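Local coordinates for protein succinate dehydrogenase subunit C (Mycolicibacterium smegmatis MC2 51, PDB 6LUM) that binds haem and probably anchors a succinate dehydrogenase complex in the membrane, helping to pass electrons from succinate to quinone, at residues Ala82-Leu96 against Met110-Phe122. Numbering follows the deposited sequence.
Sequences AAVLFHALNGIRVIL and MLAVIAGLFLVIF. With HEM (protoporphyrin IX containing Fe), chain B.
Phe118 packs as a knob into a hole formed by Ala82, Leu85, Phe86 and Leu89, joining two neighbouring transmembrane helices of the haem-binding membrane anchor. The segments run antiparallel, 157° between their directions, with axes 9.9 Å apart at closest. With CG anti to the backbone N (chi1 -180°), the Phe118 ring reaches across to the helix 71-99 backbone; Ala82 O lies at the ring edge, in the ring plane, 3.4 Å from Phe118 CE2. Leu89 CD1 approaches Phe118 CB at 3.8 Å, the two side chains crossing at about a right angle.

Toward the Phe122 end, Ala82 CB approaches the Phe122 ring at CE1 (3.5 Å), while Leu85 CD2 meets Ile121 CG2. Leu89 CB also faces Ile114 CB at 4.1 Å, and at the other end Leu96 CB lies 3.9 Å from Met110 SD. A lipid also touches Phe86, Phe118 and Phe122.

On the haem-facing side of helix 82-96, His87 turns its ring edge toward the porphyrin and stacks on His33. An alanine here would remove the imidazole next to the haem iron and would probably leave that side of the iron without its neighbour and His33 without its stacking partner.

No hydrogen bond links the segments. Asn90 OD1 meets Ile114 CD1 at 3.6 Å. Leu111 CD1 lies over one face of the Arg93 guanidinium, and the Arg93 methylene CG rests 3.7 Å from Met110 CB.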
ATOM      1  N   ALA F  82     -20.018 -50.130   5.420  1.00 19.10           N
ATOM      2  CA  ALA F  82     -20.198 -49.220   6.547  1.00 19.10           C
ATOM      3  C   ALA F  82     -19.454 -47.912   6.326  1.00 19.10           C
ATOM      4  O   ALA F  82     -20.002 -46.830   6.548  1.00 19.10           O
ATOM      5  CB  ALA F  82     -19.724 -49.890   7.833  1.00 19.10           C
ATOM      6  N   ALA F  83     -18.194 -47.997   5.899  1.00 14.15           N
ATOM      7  CA  ALA F  83     -17.397 -46.793   5.686  1.00 14.15           C
ATOM      8  C   ALA F  83     -18.035 -45.877   4.651  1.00 14.15           C
ATOM      9  O   ALA F  83     -18.200 -44.677   4.886  1.00 14.15           O
ATOM     10  CB  ALA F  83     -15.984 -47.169   5.260  1.00 14.15           C
ATOM     11  N   VAL F  84     -18.393 -46.422   3.491  1.00 13.88           N
ATOM     12  CA  VAL F  84     -18.956 -45.591   2.433  1.00 13.88           C
ATOM     13  C   VAL F  84     -20.298 -45.016   2.857  1.00 13.88           C
ATOM     14  O   VAL F  84     -20.614 -43.861   2.557  1.00 13.88           O
ATOM     15  CB  VAL F  84     -19.072 -46.390   1.126  1.00 13.88           C
ATOM     16  CG1 VAL F  84     -19.600 -45.511   0.023  1.00 13.88           C
ATOM     17  CG2 VAL F  84     -17.734 -46.942   0.734  1.00 13.88           C
ATOM     18  N   LEU F  85     -21.099 -45.794   3.575  1.00 15.14           N
ATOM     19  CA  LEU F  85     -22.410 -45.310   3.980  1.00 15.14           C
ATOM     20  C   LEU F  85     -22.289 -44.169   4.981  1.00 15.14           C
ATOM     21  O   LEU F  85     -22.973 -43.143   4.855  1.00 15.14           O
ATOM     22  CB  LEU F  85     -23.211 -46.468   4.554  1.00 15.14           C
ATOM     23  CG  LEU F  85     -24.682 -46.250   4.839  1.00 15.14           C
ATOM     24  CD1 LEU F  85     -25.376 -45.771   3.595  1.00 15.14           C
ATOM     25  CD2 LEU F  85     -25.270 -47.548   5.313  1.00 15.14           C
ATOM     26  N   PHE F  86     -21.414 -44.317   5.979  1.00 14.97           N
ATOM     27  CA  PHE F  86     -21.237 -43.235   6.938  1.00 14.97           C
ATOM     28  C   PHE F  86     -20.667 -41.998   6.270  1.00 14.97           C
ATOM     29  O   PHE F  86     -21.097 -40.880   6.557  1.00 14.97           O
ATOM     30  CB  PHE F  86     -20.333 -43.648   8.093  1.00 14.97           C
ATOM     31  CG  PHE F  86     -20.070 -42.526   9.056  1.00 14.97           C
ATOM     32  CD1 PHE F  86     -20.991 -42.201  10.027  1.00 14.97           C
ATOM     33  CD2 PHE F  86     -18.934 -41.759   8.953  1.00 14.97           C
ATOM     34  CE1 PHE F  86     -20.764 -41.159  10.880  1.00 14.97           C
ATOM     35  CE2 PHE F  86     -18.715 -40.717   9.806  1.00 14.97           C
ATOM     36  CZ  PHE F  86     -19.627 -40.421  10.769  1.00 14.97           C
ATOM     37  N   HIS F  87     -19.672 -42.170   5.403  1.00 24.51           N
ATOM     38  CA  HIS F  87     -19.102 -41.024   4.712  1.00 24.51           C
ATOM     39  C   HIS F  87     -20.153 -40.288   3.900  1.00 24.51           C
ATOM     40  O   HIS F  87     -20.199 -39.060   3.911  1.00 24.51           O
ATOM     41  CB  HIS F  87     -17.963 -41.477   3.821  1.00 24.51           C
ATOM     42  CG  HIS F  87     -16.897 -40.457   3.653  1.00 24.51           C
ATOM     43  ND1 HIS F  87     -16.909 -39.534   2.640  1.00 24.51           N
ATOM     44  CD2 HIS F  87     -15.784 -40.212   4.371  1.00 24.51           C
ATOM     45  CE1 HIS F  87     -15.848 -38.762   2.742  1.00 24.51           C
ATOM     46  NE2 HIS F  87     -15.149 -39.152   3.786  1.00 24.51           N
ATOM     47  N   ALA F  88     -21.025 -41.018   3.211  1.00 12.43           N
ATOM     48  CA  ALA F  88     -22.050 -40.370   2.405  1.00 12.43           C
ATOM     49  C   ALA F  88     -23.023 -39.586   3.268  1.00 12.43           C
ATOM     50  O   ALA F  88     -23.339 -38.429   2.973  1.00 12.43           O
ATOM     51  CB  ALA F  88     -22.789 -41.411   1.578  1.00 12.43           C
ATOM     52  N   LEU F  89     -23.502 -40.196   4.352  1.00 10.42           N
ATOM     53  CA  LEU F  89     -24.466 -39.515   5.216  1.00 10.42           C
ATOM     54  C   LEU F  89     -23.859 -38.281   5.881  1.00 10.42           C
ATOM     55  O   LEU F  89     -24.451 -37.191   5.872  1.00 10.42           O
ATOM     56  CB  LEU F  89     -24.985 -40.489   6.263  1.00 10.42           C
ATOM     57  CG  LEU F  89     -25.789 -41.658   5.722  1.00 10.42           C
ATOM     58  CD1 LEU F  89     -26.033 -42.643   6.824  1.00 10.42           C
ATOM     59  CD2 LEU F  89     -27.093 -41.167   5.166  1.00 10.42           C
ATOM     60  N   ASN F  90     -22.673 -38.427   6.467  1.00  6.61           N
ATOM     61  CA  ASN F  90     -22.049 -37.280   7.107  1.00  6.61           C
ATOM     62  C   ASN F  90     -21.657 -36.206   6.105  1.00  6.61           C
ATOM     63  O   ASN F  90     -21.658 -35.021   6.444  1.00  6.61           O
ATOM     64  CB  ASN F  90     -20.830 -37.708   7.897  1.00  6.61           C
ATOM     65  CG  ASN F  90     -20.513 -36.756   8.996  1.00  6.61           C
ATOM     66  OD1 ASN F  90     -21.126 -36.799  10.050  1.00  6.61           O
ATOM     67  ND2 ASN F  90     -19.571 -35.869   8.758  1.00  6.61           N
ATOM     68  N   GLY F  91     -21.312 -36.578   4.875  1.00  8.29           N
ATOM     69  CA  GLY F  91     -21.040 -35.570   3.879  1.00  8.29           C
ATOM     70  C   GLY F  91     -22.280 -34.813   3.486  1.00  8.29           C
ATOM     71  O   GLY F  91     -22.208 -33.626   3.181  1.00  8.29           O
ATOM     72  N   ILE F  92     -23.431 -35.480   3.475  1.00  6.20           N
ATOM     73  CA  ILE F  92     -24.678 -34.751   3.267  1.00  6.20           C
ATOM     74  C   ILE F  92     -24.883 -33.737   4.378  1.00  6.20           C
ATOM     75  O   ILE F  92     -25.263 -32.589   4.129  1.00  6.20           O
ATOM     76  CB  ILE F  92     -25.867 -35.718   3.172  1.00  6.20           C
ATOM     77  CG1 ILE F  92     -25.789 -36.539   1.895  1.00  6.20           C
ATOM     78  CG2 ILE F  92     -27.156 -34.953   3.196  1.00  6.20           C
ATOM     79  CD1 ILE F  92     -26.786 -37.645   1.856  1.00  6.20           C
ATOM     80  N   ARG F  93     -24.631 -34.145   5.621  1.00  7.63           N
ATOM     81  CA  ARG F  93     -24.753 -33.217   6.744  1.00  7.63           C
ATOM     82  C   ARG F  93     -23.836 -32.012   6.574  1.00  7.63           C
ATOM     83  O   ARG F  93     -24.241 -30.870   6.804  1.00  7.63           O
ATOM     84  CB  ARG F  93     -24.445 -33.938   8.047  1.00  7.63           C
ATOM     85  CG  ARG F  93     -24.526 -33.070   9.260  1.00  7.63           C
ATOM     86  CD  ARG F  93     -23.948 -33.756  10.461  1.00  7.63           C
ATOM     87  NE  ARG F  93     -22.539 -33.442  10.604  1.00  7.63           N
ATOM     88  CZ  ARG F  93     -22.034 -32.724  11.593  1.00  7.63           C
ATOM     89  NH1 ARG F  93     -22.824 -32.269  12.538  1.00  7.63           N
ATOM     90  NH2 ARG F  93     -20.739 -32.478  11.646  1.00  7.63           N
ATOM     91  N   VAL F  94     -22.591 -32.249   6.175  1.00  7.28           N
ATOM     92  CA  VAL F  94     -21.626 -31.164   5.999  1.00  7.28           C
ATOM     93  C   VAL F  94     -22.044 -30.232   4.866  1.00  7.28           C
ATOM     94  O   VAL F  94     -21.955 -29.005   4.985  1.00  7.28           O
ATOM     95  CB  VAL F  94     -20.226 -31.747   5.753  1.00  7.28           C
ATOM     96  CG1 VAL F  94     -19.288 -30.672   5.369  1.00  7.28           C
ATOM     97  CG2 VAL F  94     -19.735 -32.444   6.972  1.00  7.28           C
ATOM     98  N   ILE F  95     -22.493 -30.795   3.745  1.00  5.89           N
ATOM     99  CA  ILE F  95     -22.961 -29.978   2.630  1.00  5.89           C
ATOM    100  C   ILE F  95     -24.139 -29.121   3.060  1.00  5.89           C
ATOM    101  O   ILE F  95     -24.261 -27.959   2.663  1.00  5.89           O
ATOM    102  CB  ILE F  95     -23.330 -30.871   1.434  1.00  5.89           C
ATOM    103  CG1 ILE F  95     -22.082 -31.442   0.780  1.00  5.89           C
ATOM    104  CG2 ILE F  95     -24.118 -30.106   0.423  1.00  5.89           C
ATOM    105  CD1 ILE F  95     -22.343 -32.681  -0.008  1.00  5.89           C
ATOM    106  N   LEU F  96     -25.034 -29.684   3.869  1.00  8.11           N
ATOM    107  CA  LEU F  96     -26.178 -28.915   4.334  1.00  8.11           C
ATOM    108  C   LEU F  96     -25.739 -27.772   5.223  1.00  8.11           C
ATOM    109  O   LEU F  96     -26.212 -26.646   5.069  1.00  8.11           O
ATOM    110  CB  LEU F  96     -27.147 -29.819   5.078  1.00  8.11           C
ATOM    111  CG  LEU F  96     -28.161 -30.529   4.202  1.00  8.11           C
ATOM    112  CD1 LEU F  96     -29.139 -31.259   5.066  1.00  8.11           C
ATOM    113  CD2 LEU F  96     -28.857 -29.524   3.346  1.00  8.11           C
ATOM    114  N   MET F 110     -29.235 -32.947  12.696  1.00 13.33           N
ATOM    115  CA  MET F 110     -28.774 -33.717  11.548  1.00 13.33           C
ATOM    116  C   MET F 110     -27.925 -34.894  11.984  1.00 13.33           C
ATOM    117  O   MET F 110     -28.001 -35.974  11.397  1.00 13.33           O
ATOM    118  CB  MET F 110     -27.968 -32.838  10.604  1.00 13.33           C
ATOM    119  CG  MET F 110     -28.694 -31.686   9.990  1.00 13.33           C
ATOM    120  SD  MET F 110     -27.600 -30.871   8.832  1.00 13.33           S
ATOM    121  CE  MET F 110     -28.203 -29.203   8.902  1.00 13.33           C
ATOM    122  N   LEU F 111     -27.096 -34.702  13.002  1.00 12.94           N
ATOM    123  CA  LEU F 111     -26.206 -35.771  13.432  1.00 12.94           C
ATOM    124  C   LEU F 111     -26.993 -36.952  13.993  1.00 12.94           C
ATOM    125  O   LEU F 111     -26.707 -38.111  13.677  1.00 12.94           O
ATOM    126  CB  LEU F 111     -25.218 -35.217  14.448  1.00 12.94           C
ATOM    127  CG  LEU F 111     -24.055 -36.069  14.910  1.00 12.94           C
ATOM    128  CD1 LEU F 111     -23.259 -36.475  13.715  1.00 12.94           C
ATOM    129  CD2 LEU F 111     -23.217 -35.228  15.821  1.00 12.94           C
ATOM    130  N   ALA F 112     -28.005 -36.680  14.811  1.00 16.27           N
ATOM    131  CA  ALA F 112     -28.830 -37.771  15.325  1.00 16.27           C
ATOM    132  C   ALA F 112     -29.629 -38.439  14.211  1.00 16.27           C
ATOM    133  O   ALA F 112     -29.800 -39.667  14.202  1.00 16.27           O
ATOM    134  CB  ALA F 112     -29.763 -37.255  16.414  1.00 16.27           C
ATOM    135  N   VAL F 113     -30.119 -37.648  13.255  1.00 16.70           N
ATOM    136  CA  VAL F 113     -30.885 -38.214  12.150  1.00 16.70           C
ATOM    137  C   VAL F 113     -30.020 -39.153  11.324  1.00 16.70           C
ATOM    138  O   VAL F 113     -30.460 -40.242  10.941  1.00 16.70           O
ATOM    139  CB  VAL F 113     -31.485 -37.095  11.286  1.00 16.70           C
ATOM    140  CG1 VAL F 113     -32.040 -37.665  10.007  1.00 16.70           C
ATOM    141  CG2 VAL F 113     -32.569 -36.371  12.052  1.00 16.70           C
ATOM    142  N   ILE F 114     -28.781 -38.760  11.036  1.00 16.56           N
ATOM    143  CA  ILE F 114     -27.945 -39.638  10.229  1.00 16.56           C
ATOM    144  C   ILE F 114     -27.448 -40.819  11.044  1.00 16.56           C
ATOM    145  O   ILE F 114     -27.187 -41.880  10.482  1.00 16.56           O
ATOM    146  CB  ILE F 114     -26.773 -38.888   9.575  1.00 16.56           C
ATOM    147  CG1 ILE F 114     -25.696 -38.559  10.593  1.00 16.56           C
ATOM    148  CG2 ILE F 114     -27.254 -37.646   8.859  1.00 16.56           C
ATOM    149  CD1 ILE F 114     -24.492 -37.938   9.992  1.00 16.56           C
ATOM    150  N   ALA F 115     -27.332 -40.699  12.365  1.00 19.88           N
ATOM    151  CA  ALA F 115     -27.077 -41.893  13.165  1.00 19.88           C
ATOM    152  C   ALA F 115     -28.208 -42.901  13.004  1.00 19.88           C
ATOM    153  O   ALA F 115     -27.972 -44.102  12.812  1.00 19.88           O
ATOM    154  CB  ALA F 115     -26.897 -41.523  14.634  1.00 19.88           C
ATOM    155  N   GLY F 116     -29.452 -42.421  13.059  1.00 24.46           N
ATOM    156  CA  GLY F 116     -30.586 -43.312  12.858  1.00 24.46           C
ATOM    157  C   GLY F 116     -30.609 -43.937  11.475  1.00 24.46           C
ATOM    158  O   GLY F 116     -30.802 -45.149  11.331  1.00 24.46           O
ATOM    159  N   LEU F 117     -30.417 -43.117  10.438  1.00 23.54           N
ATOM    160  CA  LEU F 117     -30.398 -43.628   9.071  1.00 23.54           C
ATOM    161  C   LEU F 117     -29.285 -44.645   8.879  1.00 23.54           C
ATOM    162  O   LEU F 117     -29.475 -45.668   8.216  1.00 23.54           O
ATOM    163  CB  LEU F 117     -30.239 -42.484   8.076  1.00 23.54           C
ATOM    164  CG  LEU F 117     -31.467 -41.610   7.859  1.00 23.54           C
ATOM    165  CD1 LEU F 117     -31.293 -40.742   6.638  1.00 23.54           C
ATOM    166  CD2 LEU F 117     -32.698 -42.472   7.726  1.00 23.54           C
ATOM    167  N   PHE F 118     -28.105 -44.372   9.433  1.00 25.53           N
ATOM    168  CA  PHE F 118     -27.008 -45.317   9.302  1.00 25.53           C
ATOM    169  C   PHE F 118     -27.362 -46.644   9.938  1.00 25.53           C
ATOM    170  O   PHE F 118     -27.150 -47.695   9.333  1.00 25.53           O
ATOM    171  CB  PHE F 118     -25.729 -44.757   9.922  1.00 25.53           C
ATOM    172  CG  PHE F 118     -24.554 -45.683   9.821  1.00 25.53           C
ATOM    173  CD1 PHE F 118     -24.336 -46.661  10.766  1.00 25.53           C
ATOM    174  CD2 PHE F 118     -23.662 -45.573   8.784  1.00 25.53           C
ATOM    175  CE1 PHE F 118     -23.258 -47.512  10.666  1.00 25.53           C
ATOM    176  CE2 PHE F 118     -22.585 -46.419   8.688  1.00 25.53           C
ATOM    177  CZ  PHE F 118     -22.384 -47.386   9.628  1.00 25.53           C
ATOM    178  N   LEU F 119     -27.899 -46.628  11.157  1.00 32.92           N
ATOM    179  CA  LEU F 119     -28.235 -47.895  11.801  1.00 32.92           C
ATOM    180  C   LEU F 119     -29.274 -48.666  10.995  1.00 32.92           C
ATOM    181  O   LEU F 119     -29.121 -49.867  10.754  1.00 32.92           O
ATOM    182  CB  LEU F 119     -28.709 -47.657  13.233  1.00 32.92           C
ATOM    183  CG  LEU F 119     -27.567 -47.236  14.156  1.00 32.92           C
ATOM    184  CD1 LEU F 119     -28.081 -46.922  15.543  1.00 32.92           C
ATOM    185  CD2 LEU F 119     -26.495 -48.317  14.203  1.00 32.92           C
ATOM    186  N   VAL F 120     -30.321 -47.983  10.532  1.00 32.39           N
ATOM    187  CA  VAL F 120     -31.345 -48.664   9.740  1.00 32.39           C
ATOM    188  C   VAL F 120     -30.734 -49.301   8.499  1.00 32.39           C
ATOM    189  O   VAL F 120     -30.799 -50.526   8.305  1.00 32.39           O
ATOM    190  CB  VAL F 120     -32.462 -47.682   9.353  1.00 32.39           C
ATOM    191  CG1 VAL F 120     -33.387 -48.325   8.354  1.00 32.39           C
ATOM    192  CG2 VAL F 120     -33.231 -47.253  10.570  1.00 32.39           C
ATOM    193  N   ILE F 121     -30.135 -48.476   7.638  1.00 30.22           N
ATOM    194  CA  ILE F 121     -29.663 -48.956   6.348  1.00 30.22           C
ATOM    195  C   ILE F 121     -28.558 -49.983   6.531  1.00 30.22           C
ATOM    196  O   ILE F 121     -28.445 -50.931   5.751  1.00 30.22           O
ATOM    197  CB  ILE F 121     -29.196 -47.777   5.482  1.00 30.22           C
ATOM    198  CG1 ILE F 121     -30.314 -46.760   5.310  1.00 30.22           C
ATOM    199  CG2 ILE F 121     -28.771 -48.261   4.126  1.00 30.22           C
ATOM    200  CD1 ILE F 121     -29.927 -45.601   4.439  1.00 30.22           C
ATOM    201  N   PHE F 122     -27.747 -49.843   7.572  1.00 31.63           N
ATOM    202  CA  PHE F 122     -26.631 -50.756   7.733  1.00 31.63           C
ATOM    203  C   PHE F 122     -27.060 -52.097   8.289  1.00 31.63           C
ATOM    204  O   PHE F 122     -26.509 -53.121   7.883  1.00 31.63           O
ATOM    205  CB  PHE F 122     -25.572 -50.151   8.636  1.00 31.63           C
ATOM    206  CG  PHE F 122     -24.392 -51.032   8.837  1.00 31.63           C
ATOM    207  CD1 PHE F 122     -23.514 -51.266   7.805  1.00 31.63           C
ATOM    208  CD2 PHE F 122     -24.161 -51.628  10.055  1.00 31.63           C
ATOM    209  CE1 PHE F 122     -22.423 -52.079   7.986  1.00 31.63           C
ATOM    210  CE2 PHE F 122     -23.070 -52.441  10.243  1.00 31.63           C
ATOM    211  CZ  PHE F 122     -22.198 -52.664   9.210  1.00 31.63           C
TER
HETATM  212  CHA HEM B 203     -14.140 -35.258   2.209  1.00 24.51           C
HETATM  213  CHB HEM B 203     -12.661 -39.291   0.088  1.00 24.51           C
HETATM  214  CHC HEM B 203     -17.254 -40.120  -1.050  1.00 24.51           C
HETATM  215  CHD HEM B 203     -18.723 -35.962   0.828  1.00 24.51           C
HETATM  216  C1A HEM B 203     -13.365 -36.323   1.837  1.00 24.51           C
HETATM  217  C2A HEM B 203     -12.017 -36.594   2.263  1.00 24.51           C
HETATM  218  C3A HEM B 203     -11.615 -37.703   1.676  1.00 24.51           C
HETATM  219  C4A HEM B 203     -12.686 -38.172   0.857  1.00 24.51           C
HETATM  220  CMA HEM B 203     -10.252 -38.388   1.822  1.00 24.51           C
HETATM  221  CAA HEM B 203     -11.184 -35.755   3.235  1.00 24.51           C
HETATM  222  CBA HEM B 203     -11.783 -35.825   4.622  1.00 24.51           C
HETATM  223  CGA HEM B 203     -11.239 -34.679   5.410  1.00 24.51           C
HETATM  224  O1A HEM B 203     -11.490 -34.624   6.627  1.00 24.51           O
HETATM  225  O2A HEM B 203     -10.560 -33.816   4.816  1.00 24.51           O
HETATM  226  C1B HEM B 203     -13.783 -39.799  -0.481  1.00 24.51           C
HETATM  227  C2B HEM B 203     -13.806 -40.834  -1.463  1.00 24.51           C
HETATM  228  C3B HEM B 203     -15.089 -41.045  -1.747  1.00 24.51           C
HETATM  229  C4B HEM B 203     -15.889 -40.153  -0.986  1.00 24.51           C
HETATM  230  CMB HEM B 203     -12.533 -41.515  -1.998  1.00 24.51           C
HETATM  231  CAB HEM B 203     -15.759 -42.007  -2.721  1.00 24.51           C
HETATM  232  CBB HEM B 203     -15.039 -42.570  -3.670  1.00 24.51           C
HETATM  233  C1C HEM B 203     -18.053 -39.104  -0.619  1.00 24.51           C
HETATM  234  C2C HEM B 203     -19.476 -39.082  -0.713  1.00 24.51           C
HETATM  235  C3C HEM B 203     -19.904 -37.943  -0.208  1.00 24.51           C
HETATM  236  C4C HEM B 203     -18.757 -37.197   0.243  1.00 24.51           C
HETATM  237  CMC HEM B 203     -20.349 -40.197  -1.302  1.00 24.51           C
HETATM  238  CAC HEM B 203     -21.388 -37.571  -0.138  1.00 24.51           C
HETATM  239  CBC HEM B 203     -21.812 -36.355   0.186  1.00 24.51           C
HETATM  240  C1D HEM B 203     -17.580 -35.369   1.291  1.00 24.51           C
HETATM  241  C2D HEM B 203     -17.437 -34.006   1.732  1.00 24.51           C
HETATM  242  C3D HEM B 203     -16.180 -33.837   2.102  1.00 24.51           C
HETATM  243  C4D HEM B 203     -15.468 -35.064   1.922  1.00 24.51           C
HETATM  244  CMD HEM B 203     -18.535 -32.934   1.767  1.00 24.51           C
HETATM  245  CAD HEM B 203     -15.558 -32.555   2.642  1.00 24.51           C
HETATM  246  CBD HEM B 203     -15.377 -32.756   4.129  1.00 24.51           C
HETATM  247  CGD HEM B 203     -14.788 -31.511   4.693  1.00 24.51           C
HETATM  248  O1D HEM B 203     -14.349 -30.667   3.879  1.00 24.51           O
HETATM  249  O2D HEM B 203     -14.768 -31.375   5.938  1.00 24.51           O
HETATM  250  NA  HEM B 203     -13.752 -37.315   0.974  1.00 24.51           N
HETATM  251  NB  HEM B 203     -15.064 -39.389  -0.209  1.00 24.51           N
HETATM  252  NC  HEM B 203     -17.637 -37.943  -0.027  1.00 24.51           N
HETATM  253  ND  HEM B 203     -16.353 -35.987   1.415  1.00 24.51           N
HETATM  254 FE   HEM B 203     -15.688 -37.626   0.463  1.00 24.51          FE